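Local structure of DTDP-4-dehydrorhamnose reductase, rfbD ortholog (Clostridium acetobutylicum, 1VL0) at residues Y155-G167 with Q190-V204. The protein probably reduces dTDP-6-deoxy-L-lyxo-4-hexulose to dTDP-L-rhamnose with a nicotinamide dinucleotide cofactor, in the biosynthesis of dTDP-L-rhamnose. Sequence-based numbering, arbitrary orientation.
Sequences YYIVRTAWLYGDG and QVGTPTSTVDLARVV. With NAI (1,4-dihydronicotinamide adenine dinucleotide), chain D.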
loop_
_atom_site.group_PDB
_atom_site.type_symbol
_atom_site.label_atom_id
_atom_site.label_comp_id
_atom_site.label_asym_id
_atom_site.label_seq_id
_atom_site.Cartn_x
_atom_site.Cartn_y
_atom_site.Cartn_z
ATOM N N TYR A 155 -13.094 1.116 -2.058
ATOM C CA TYR A 155 -13.163 0.207 -0.957
ATOM C C TYR A 155 -13.632 0.871 0.339
ATOM O O TYR A 155 -13.416 2.063 0.583
ATOM C CB TYR A 155 -11.790 -0.497 -0.694
ATOM C CG TYR A 155 -10.787 0.411 -0.085
ATOM C CD1 TYR A 155 -9.951 1.159 -0.883
ATOM C CD2 TYR A 155 -10.665 0.531 1.295
ATOM C CE1 TYR A 155 -9.023 2.023 -0.316
ATOM C CE2 TYR A 155 -9.758 1.415 1.865
ATOM C CZ TYR A 155 -8.950 2.157 1.056
ATOM O OH TYR A 155 -8.017 3.027 1.604
ATOM N N TYR A 156 -14.233 0.042 1.195
ATOM C CA TYR A 156 -14.549 0.400 2.583
ATOM C C TYR A 156 -14.097 -0.791 3.427
ATOM O O TYR A 156 -14.472 -1.904 3.194
ATOM C CB TYR A 156 -16.031 0.616 2.814
ATOM C CG TYR A 156 -16.781 1.500 1.835
ATOM C CD1 TYR A 156 -17.280 0.983 0.652
ATOM C CD2 TYR A 156 -17.048 2.824 2.127
ATOM C CE1 TYR A 156 -18.028 1.768 -0.211
ATOM C CE2 TYR A 156 -17.770 3.613 1.261
ATOM C CZ TYR A 156 -18.280 3.066 0.112
ATOM O OH TYR A 156 -18.987 3.875 -0.771
ATOM N N ILE A 157 -13.223 -0.547 4.377
ATOM C CA ILE A 157 -12.854 -1.593 5.351
ATOM C C ILE A 157 -13.456 -1.144 6.652
ATOM O O ILE A 157 -13.193 -0.027 7.091
ATOM C CB ILE A 157 -11.331 -1.764 5.428
ATOM C CG1 ILE A 157 -10.820 -2.449 4.129
ATOM C CG2 ILE A 157 -10.887 -2.596 6.646
ATOM C CD1 ILE A 157 -9.396 -2.226 3.907
ATOM N N VAL A 158 -14.291 -1.999 7.240
ATOM C CA VAL A 158 -14.979 -1.685 8.493
ATOM C C VAL A 158 -14.605 -2.726 9.560
ATOM O O VAL A 158 -14.994 -3.908 9.444
ATOM C CB VAL A 158 -16.496 -1.623 8.312
ATOM C CG1 VAL A 158 -17.187 -1.191 9.635
ATOM C CG2 VAL A 158 -16.887 -0.632 7.144
ATOM N N ARG A 159 -13.747 -2.322 10.499
ATOM C CA ARG A 159 -13.278 -3.195 11.567
ATOM C C ARG A 159 -14.267 -3.197 12.697
ATOM O O ARG A 159 -14.661 -2.149 13.192
ATOM C CB ARG A 159 -11.901 -2.763 12.103
ATOM C CG ARG A 159 -10.831 -2.670 11.059
ATOM C CD ARG A 159 -9.458 -2.545 11.684
ATOM N NE ARG A 159 -8.395 -2.457 10.677
ATOM C CZ ARG A 159 -7.426 -1.562 10.622
ATOM N NH1 ARG A 159 -7.316 -0.597 11.520
ATOM N NH2 ARG A 159 -6.551 -1.651 9.627
ATOM N N THR A 160 -14.645 -4.379 13.149
ATOM C CA THR A 160 -15.536 -4.470 14.278
ATOM C C THR A 160 -15.020 -5.470 15.334
ATOM O O THR A 160 -13.922 -6.010 15.191
ATOM C CB THR A 160 -16.961 -4.758 13.835
ATOM O OG1 THR A 160 -17.840 -4.580 14.968
ATOM C CG2 THR A 160 -17.158 -6.187 13.398
ATOM N N ALA A 161 -15.791 -5.667 16.408
ATOM C CA ALA A 161 -15.338 -6.506 17.524
ATOM C C ALA A 161 -16.512 -6.900 18.399
ATOM O O ALA A 161 -17.532 -6.196 18.427
ATOM C CB ALA A 161 -14.315 -5.738 18.385
ATOM N N TRP A 162 -16.347 -8.024 19.104
ATOM C CA TRP A 162 -17.270 -8.443 20.176
ATOM C C TRP A 162 -18.687 -8.376 19.644
ATOM O O TRP A 162 -19.581 -7.779 20.249
ATOM C CB TRP A 162 -17.113 -7.540 21.381
ATOM C CG TRP A 162 -15.826 -7.663 22.094
ATOM C CD1 TRP A 162 -14.594 -8.021 21.578
ATOM C CD2 TRP A 162 -15.599 -7.376 23.475
ATOM N NE1 TRP A 162 -13.634 -7.976 22.564
ATOM C CE2 TRP A 162 -14.226 -7.617 23.742
ATOM C CE3 TRP A 162 -16.427 -7.008 24.533
ATOM C CZ2 TRP A 162 -13.679 -7.478 25.009
ATOM C CZ3 TRP A 162 -15.890 -6.855 25.752
ATOM C CH2 TRP A 162 -14.522 -7.095 26.000
ATOM N N LEU A 163 -18.902 -9.011 18.510
ATOM C CA LEU A 163 -20.121 -8.782 17.747
ATOM C C LEU A 163 -21.255 -9.771 18.066
ATOM O O LEU A 163 -21.058 -10.994 18.083
ATOM C CB LEU A 163 -19.804 -8.873 16.251
ATOM C CG LEU A 163 -20.906 -8.472 15.305
ATOM C CD1 LEU A 163 -21.189 -6.999 15.403
ATOM C CD2 LEU A 163 -20.540 -8.883 13.874
ATOM N N TYR A 164 -22.459 -9.242 18.277
ATOM C CA TYR A 164 -23.606 -10.089 18.578
ATOM C C TYR A 164 -24.768 -9.692 17.695
ATOM O O TYR A 164 -24.926 -8.551 17.299
ATOM C CB TYR A 164 -23.997 -10.059 20.088
ATOM C CG TYR A 164 -24.372 -8.670 20.593
ATOM C CD1 TYR A 164 -25.653 -8.201 20.461
ATOM C CD2 TYR A 164 -23.439 -7.856 21.181
ATOM C CE1 TYR A 164 -26.000 -6.949 20.898
ATOM C CE2 TYR A 164 -23.766 -6.613 21.614
ATOM C CZ TYR A 164 -25.058 -6.177 21.504
ATOM O OH TYR A 164 -25.391 -4.915 21.879
ATOM N N GLY A 165 -25.587 -10.676 17.407
ATOM C CA GLY A 165 -26.781 -10.494 16.581
ATOM C C GLY A 165 -27.463 -11.839 16.376
ATOM O O GLY A 165 -27.468 -12.699 17.268
ATOM N N ASP A 166 -28.027 -12.005 15.190
ATOM C CA ASP A 166 -28.814 -13.153 14.831
ATOM C C ASP A 166 -27.910 -14.379 14.467
ATOM O O ASP A 166 -27.722 -14.749 13.303
ATOM C CB ASP A 166 -29.745 -12.770 13.688
ATOM C CG ASP A 166 -30.838 -13.816 13.435
ATOM O OD1 ASP A 166 -30.892 -14.819 14.177
ATOM O OD2 ASP A 166 -31.700 -13.661 12.548
ATOM N N GLY A 167 -27.338 -14.991 15.501
ATOM C CA GLY A 167 -26.470 -16.141 15.329
ATOM C C GLY A 167 -25.869 -16.438 16.680
ATOM O O GLY A 167 -26.279 -15.835 17.692
ATOM N N GLN A 190 -9.475 -8.601 29.828
ATOM C CA GLN A 190 -9.540 -8.325 28.391
ATOM C C GLN A 190 -10.681 -7.329 28.182
ATOM O O GLN A 190 -11.785 -7.576 28.649
ATOM C CB GLN A 190 -9.830 -9.586 27.601
ATOM C CG GLN A 190 -8.773 -10.733 27.736
ATOM C CD GLN A 190 -9.195 -11.987 26.951
ATOM O OE1 GLN A 190 -9.906 -11.887 25.933
ATOM N NE2 GLN A 190 -8.777 -13.153 27.420
ATOM N N VAL A 191 -10.398 -6.199 27.538
ATOM C CA VAL A 191 -11.361 -5.125 27.432
ATOM C C VAL A 191 -11.554 -4.724 25.972
ATOM O O VAL A 191 -10.666 -4.860 25.137
ATOM C CB VAL A 191 -11.040 -3.864 28.310
ATOM C CG1 VAL A 191 -10.667 -4.257 29.786
ATOM C CG2 VAL A 191 -9.969 -3.073 27.724
ATOM N N GLY A 192 -12.745 -4.232 25.688
ATOM C CA GLY A 192 -13.163 -3.894 24.333
ATOM C C GLY A 192 -14.522 -3.270 24.507
ATOM O O GLY A 192 -14.816 -2.706 25.534
ATOM N N THR A 193 -15.362 -3.404 23.498
ATOM C CA THR A 193 -16.709 -2.896 23.541
ATOM C C THR A 193 -17.632 -3.856 22.784
ATOM O O THR A 193 -17.397 -4.083 21.591
ATOM C CB THR A 193 -16.831 -1.553 22.826
ATOM O OG1 THR A 193 -15.738 -0.702 23.202
ATOM C CG2 THR A 193 -18.159 -0.872 23.257
ATOM N N PRO A 194 -18.679 -4.361 23.467
ATOM C CA PRO A 194 -19.720 -5.196 22.832
ATOM C C PRO A 194 -20.376 -4.423 21.728
ATOM O O PRO A 194 -20.638 -3.230 21.930
ATOM C CB PRO A 194 -20.714 -5.424 23.972
ATOM C CG PRO A 194 -19.858 -5.256 25.262
ATOM C CD PRO A 194 -18.920 -4.169 24.921
ATOM N N THR A 195 -20.628 -5.072 20.563
ATOM C CA THR A 195 -21.155 -4.395 19.415
ATOM C C THR A 195 -22.278 -5.159 18.812
ATOM O O THR A 195 -22.168 -6.365 18.608
ATOM C CB THR A 195 -20.034 -4.159 18.362
ATOM O OG1 THR A 195 -19.036 -3.320 18.957
ATOM C CG2 THR A 195 -20.544 -3.367 17.139
ATOM N N SER A 196 -23.391 -4.455 18.622
ATOM C CA SER A 196 -24.606 -5.059 18.039
ATOM C C SER A 196 -24.480 -4.967 16.549
ATOM O O SER A 196 -24.008 -3.974 16.062
ATOM C CB SER A 196 -25.891 -4.290 18.477
ATOM O OG SER A 196 -27.053 -4.857 17.841
ATOM N N THR A 197 -24.991 -5.951 15.807
ATOM C CA THR A 197 -25.034 -5.856 14.345
ATOM C C THR A 197 -25.929 -4.740 13.851
ATOM O O THR A 197 -25.838 -4.298 12.702
ATOM C CB THR A 197 -25.529 -7.170 13.702
ATOM O OG1 THR A 197 -26.746 -7.621 14.348
ATOM C CG2 THR A 197 -24.523 -8.273 13.909
ATOM N N VAL A 198 -26.850 -4.297 14.682
ATOM C CA VAL A 198 -27.767 -3.242 14.263
ATOM C C VAL A 198 -26.963 -1.991 13.999
ATOM O O VAL A 198 -27.195 -1.309 13.024
ATOM C CB VAL A 198 -28.824 -2.940 15.365
ATOM C CG1 VAL A 198 -29.629 -1.648 15.049
ATOM C CG2 VAL A 198 -29.741 -4.157 15.534
ATOM N N ASP A 199 -26.060 -1.661 14.929
ATOM C CA ASP A 199 -25.222 -0.456 14.792
ATOM C C ASP A 199 -24.177 -0.598 13.671
ATOM O O ASP A 199 -23.872 0.368 12.998
ATOM C CB ASP A 199 -24.485 -0.202 16.111
ATOM C CG ASP A 199 -25.440 0.132 17.222
ATOM O OD1 ASP A 199 -25.978 -0.846 17.796
ATOM O OD2 ASP A 199 -25.754 1.332 17.512
ATOM N N LEU A 200 -23.599 -1.801 13.541
ATOM C CA LEU A 200 -22.613 -2.076 12.530
ATOM C C LEU A 200 -23.234 -1.940 11.153
ATOM O O LEU A 200 -22.680 -1.313 10.273
ATOM C CB LEU A 200 -22.001 -3.476 12.723
ATOM C CG LEU A 200 -20.958 -3.892 11.644
ATOM C CD1 LEU A 200 -19.797 -2.896 11.477
ATOM C CD2 LEU A 200 -20.468 -5.291 12.013
ATOM N N ALA A 201 -24.412 -2.506 10.992
ATOM C CA ALA A 201 -25.102 -2.462 9.707
ATOM C C ALA A 201 -25.523 -1.053 9.279
ATOM O O ALA A 201 -25.487 -0.714 8.112
ATOM C CB ALA A 201 -26.305 -3.371 9.772
ATOM N N ARG A 202 -25.956 -0.242 10.232
ATOM C CA ARG A 202 -26.273 1.142 9.979
ATOM C C ARG A 202 -25.050 1.869 9.487
ATOM O O ARG A 202 -25.117 2.699 8.600
ATOM C CB ARG A 202 -26.792 1.835 11.252
ATOM C CG ARG A 202 -28.214 1.543 11.603
ATOM C CD ARG A 202 -28.617 2.136 12.932
ATOM N NE ARG A 202 -29.962 1.727 13.393
ATOM C CZ ARG A 202 -30.444 1.991 14.626
ATOM N NH1 ARG A 202 -29.711 2.658 15.532
ATOM N NH2 ARG A 202 -31.653 1.594 14.956
ATOM N N VAL A 203 -23.906 1.620 10.115
ATOM C CA VAL A 203 -22.686 2.281 9.692
ATOM C C VAL A 203 -22.267 1.843 8.273
ATOM O O VAL A 203 -21.969 2.682 7.412
ATOM C CB VAL A 203 -21.553 2.028 10.694
ATOM C CG1 VAL A 203 -20.202 2.345 10.065
ATOM C CG2 VAL A 203 -21.798 2.919 11.941
ATOM N N VAL A 204 -22.285 0.536 8.037
ATOM C CA VAL A 204 -21.954 -0.013 6.736
ATOM C C VAL A 204 -22.788 0.659 5.695
ATOM O O VAL A 204 -22.242 1.095 4.675
ATOM C CB VAL A 204 -22.126 -1.508 6.663
ATOM C CG1 VAL A 204 -22.134 -2.013 5.201
ATOM C CG2 VAL A 204 -21.003 -2.164 7.402
HETATM P PA NAI D . -20.891 -15.314 11.082
HETATM O O1A NAI D . -19.906 -16.357 11.529
HETATM O O2A NAI D . -22.121 -15.216 11.950
HETATM O O5B NAI D . -21.184 -15.596 9.529
HETATM C C5B NAI D . -20.072 -15.727 8.665
HETATM C C4B NAI D . -20.472 -16.409 7.363
HETATM O O4B NAI D . -19.304 -16.863 6.683
HETATM C C3B NAI D . -21.329 -17.664 7.511
HETATM O O3B NAI D . -22.627 -17.443 6.991
HETATM C C2B NAI D . -20.539 -18.702 6.700
HETATM O O2B NAI D . -21.315 -19.741 6.118
HETATM C C1B NAI D . -19.821 -17.765 5.723
HETATM N N9A NAI D . -18.802 -18.334 4.822
HETATM C C8A NAI D . -17.791 -19.171 5.202
HETATM N N7A NAI D . -17.082 -19.505 4.105
HETATM C C5A NAI D . -17.622 -18.920 3.011
HETATM C C6A NAI D . -17.268 -18.956 1.660
HETATM N N6A NAI D . -16.240 -19.677 1.240
HETATM N N1A NAI D . -18.013 -18.240 0.751
HETATM C C2A NAI D . -19.103 -17.480 1.187
HETATM N N3A NAI D . -19.473 -17.467 2.509
HETATM C C4A NAI D . -18.730 -18.169 3.435
HETATM O O3 NAI D . -20.112 -13.916 10.969
HETATM P PN NAI D . -20.423 -12.551 11.782
HETATM O O1N NAI D . -21.455 -11.754 11.092
HETATM O O2N NAI D . -20.404 -12.861 13.229
HETATM O O5D NAI D . -19.088 -11.738 11.362
HETATM C C5D NAI D . -19.176 -10.776 10.319
HETATM C C4D NAI D . -17.828 -10.138 10.113
HETATM O O4D NAI D . -17.354 -9.503 11.321
HETATM C C3D NAI D . -16.764 -11.145 9.679
HETATM O O3D NAI D . -16.153 -10.560 8.564
HETATM C C2D NAI D . -15.807 -11.267 10.865
HETATM O O2D NAI D . -14.436 -11.526 10.583
HETATM C C1D NAI D . -15.992 -9.888 11.509
HETATM N N1N NAI D . -15.728 -9.869 12.947
HETATM C C2N NAI D . -16.630 -10.469 13.796
HETATM C C3N NAI D . -16.374 -10.416 15.165
HETATM C C7N NAI D . -17.107 -11.329 16.102
HETATM O O7N NAI D . -17.045 -11.031 17.471
HETATM N N7N NAI D . -17.790 -12.381 15.633
HETATM C C4N NAI D . -15.230 -9.761 15.641
HETATM C C5N NAI D . -14.325 -9.159 14.767
HETATM C C6N NAI D . -14.611 -9.236 13.407
HETATM O O HOH W 1 -23.553 -3.504 22.703
HETATM O O HOH W 2 -27.990 -7.307 16.824
HETATM O O HOH W 3 -27.828 -9.904 13.337
#
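Leu163 and Tyr164 run parallel to Thr195 and Ser196 as a short two-residue pairing. Three backbone bonds hold it: Thr195 N to Trp162 O at 2.9 Å, Tyr164 N to Thr195 O, and Thr197 N to Tyr164 O, the last carrying the pairing into the first turn of helix 197-210. Ser196 is that helix's N-cap, its OG accepting from Val198 N at 3.2 Å.

The rings of Trp162 and Tyr164 each have a backbone CA over one face. Gly192 CA sits over one face of the Trp162 indole, 3.9 Å from the six-membered ring centroid, a CH-pi contact; Gln190 O meets the ring edge in plane, and Pro194 CD packs against CE3. Tyr164 has its CG between its own backbone N and carbonyl carbon (chi1 60°), which folds the phenol back over the neighbouring strand, with Ser196 CA 3.8 Å from the ring centroid. A water close to Tyr164 OH also donates weakly to Pro194 O.

On the face of the sheet that carries Leu163 and Thr195, Leu200 packs among aliphatic groups: its CD1 meets Val158 CG1 at 3.6 Å, while CD2 touches Thr160 CG2 and, at 3.9 Å, Leu163 CD1. Leu163 also serves the cofactor, its N donating an almost straight bond (174°) to the carboxamide O7N of the dihydronicotinamide at 2.9 Å.

The contact thus joins the nicotinamide end of the Rossmann-type sheet to helix 197-210, whose first part, 197-204, runs back nearly antiparallel to strand 155-160. Helix 279-290 packs on Tyr164 and Pro194, helix 23-32 on Thr197, and strand 155-164 continues the sheet between strands 107-113 and 214-217.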